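Local coordinates for protein beta sliding clamp (Borrelia burgdorferi, PDB 6DJ8) that probably encircles DNA as a head-to-tail dimeric ring and tethers DNA polymerases and other proteins to it, conferring processivity, at residues M344-S349 against H385-M390. Residues are numbered along the deposited sequence; the frame is centred on the assembly and turned at random.
Sequences MAINIS and HLIMPM
The flat groups that meet between 344-349 and 385-390 are backbone amides. Over the carbonyl of A345 comes the N-H of M390: N to O is 2.7 Å, and the bond is short yet bent (N-H...O 145°), with the donor 46° above the carbonyl plane and not on a lone pair. The thioether of M390 covers a face of the I346-N347 peptide, its SD 3.6 Å from N347 N and 3.8 Å from I346 C. M390 CG is anti to the carbonyl carbon (chi1 -65°) and chi2 is extended, which carries SD there. The H385 ring, hydrogen-bonded through ND1 to S204, meets I387 CD1 at its edge and in its plane. The proline ring packs against the oxygen that accepts from M390 N, P389 CB lying 3.4 Å from A345 O. I387 carries the apolar contact: its CG2, anti to the backbone N, reaches I346 CD1 at 3.6 Å, and the two side chains cross at about a right angle. I346 also rests on L306 and L373, which joins this pair to two neighbouring strands. N347 N donates to a water over 2.9 Å, and the water donates to M388 O at 2.7 Å. Beyond, N347 caps helix 348-355 through OD1, weakly to S349 N and also to Y350 N. A direct bond, a bridging water, the isoleucine pair and the thioether thus join the end of strand 383-387 and the residues after it to strand 342-347 of the C-terminal domain. With A345 O, N347 N and M388 O so engaged, residues 388-390 are held while M388 packs on the bound peptide's backbone and M390 on one of its modified side chains.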
# COMPACT_ATOMS: atom_id res chain seq x y z
N MET A 344 25.60 3.89 -24.44
CA MET A 344 26.04 4.04 -23.04
C MET A 344 25.07 3.34 -22.10
O MET A 344 23.93 3.15 -22.45
CB MET A 344 26.06 5.52 -22.66
CG MET A 344 24.70 6.11 -22.73
SD MET A 344 24.64 7.74 -22.07
CE MET A 344 25.67 8.59 -23.24
N ALA A 345 25.57 2.96 -20.95
CA ALA A 345 24.77 2.35 -19.91
C ALA A 345 24.54 3.38 -18.80
O ALA A 345 25.44 4.17 -18.48
CB ALA A 345 25.44 1.10 -19.34
N ILE A 346 23.35 3.35 -18.22
CA ILE A 346 22.96 4.29 -17.18
C ILE A 346 22.07 3.57 -16.18
O ILE A 346 21.37 2.62 -16.53
CB ILE A 346 22.23 5.52 -17.75
CG1 ILE A 346 22.11 6.61 -16.69
CG2 ILE A 346 20.86 5.15 -18.27
CD1 ILE A 346 21.54 7.91 -17.23
N ASN A 347 22.14 4.01 -14.93
CA ASN A 347 21.26 3.50 -13.87
C ASN A 347 19.85 4.00 -14.11
O ASN A 347 19.57 5.20 -13.99
CB ASN A 347 21.80 3.98 -12.52
CG ASN A 347 20.99 3.47 -11.34
OD1 ASN A 347 19.77 3.55 -11.33
ND2 ASN A 347 21.68 2.96 -10.33
N ILE A 348 18.94 3.08 -14.43
CA ILE A 348 17.58 3.50 -14.78
C ILE A 348 16.88 4.15 -13.59
O ILE A 348 16.03 5.03 -13.78
CB ILE A 348 16.75 2.31 -15.31
CG1 ILE A 348 15.45 2.84 -15.94
CG2 ILE A 348 16.41 1.33 -14.19
CD1 ILE A 348 14.66 1.78 -16.75
N SER A 349 17.20 3.74 -12.36
CA SER A 349 16.54 4.40 -11.23
C SER A 349 16.96 5.87 -11.14
O SER A 349 16.12 6.75 -10.94
CB SER A 349 16.84 3.66 -9.93
OG SER A 349 16.23 2.38 -9.92
N HIS A 385 21.13 18.65 -13.72
CA HIS A 385 21.28 17.32 -13.13
C HIS A 385 22.25 16.50 -13.97
O HIS A 385 22.12 16.40 -15.20
CB HIS A 385 19.95 16.59 -13.00
CG HIS A 385 20.05 15.35 -12.16
ND1 HIS A 385 20.06 15.38 -10.78
CD2 HIS A 385 20.19 14.05 -12.52
CE1 HIS A 385 20.17 14.14 -10.32
NE2 HIS A 385 20.25 13.32 -11.36
N LEU A 386 23.22 15.90 -13.29
CA LEU A 386 24.28 15.11 -13.90
C LEU A 386 24.16 13.68 -13.43
O LEU A 386 23.87 13.42 -12.26
CB LEU A 386 25.65 15.67 -13.53
CG LEU A 386 25.90 17.15 -13.82
CD1 LEU A 386 27.28 17.59 -13.30
CD2 LEU A 386 25.79 17.47 -15.33
N ILE A 387 24.38 12.74 -14.35
CA ILE A 387 24.37 11.32 -14.05
C ILE A 387 25.61 10.71 -14.69
O ILE A 387 25.80 10.82 -15.91
CB ILE A 387 23.10 10.63 -14.56
CG1 ILE A 387 21.85 11.29 -13.96
CG2 ILE A 387 23.14 9.14 -14.23
CD1 ILE A 387 20.54 10.81 -14.57
N MET A 388 26.44 10.07 -13.88
CA MET A 388 27.60 9.38 -14.43
C MET A 388 27.14 8.09 -15.11
O MET A 388 26.31 7.36 -14.55
CB MET A 388 28.64 9.09 -13.34
CG MET A 388 30.01 8.68 -13.88
SD MET A 388 30.86 9.98 -14.80
CE MET A 388 32.42 9.20 -15.22
N PRO A 389 27.60 7.81 -16.32
CA PRO A 389 27.23 6.55 -16.96
C PRO A 389 27.85 5.37 -16.23
O PRO A 389 28.86 5.49 -15.54
CB PRO A 389 27.78 6.67 -18.39
CG PRO A 389 28.92 7.64 -18.27
CD PRO A 389 28.44 8.62 -17.22
N MET A 390 27.22 4.22 -16.41
CA MET A 390 27.78 2.95 -15.96
C MET A 390 28.69 2.38 -17.05
O MET A 390 28.53 2.68 -18.24
CB MET A 390 26.66 1.96 -15.63
CG MET A 390 25.80 2.40 -14.46
SD MET A 390 24.38 1.31 -14.18
CE MET A 390 25.20 -0.25 -13.91
O HOH W 1 24.38 5.61 -13.89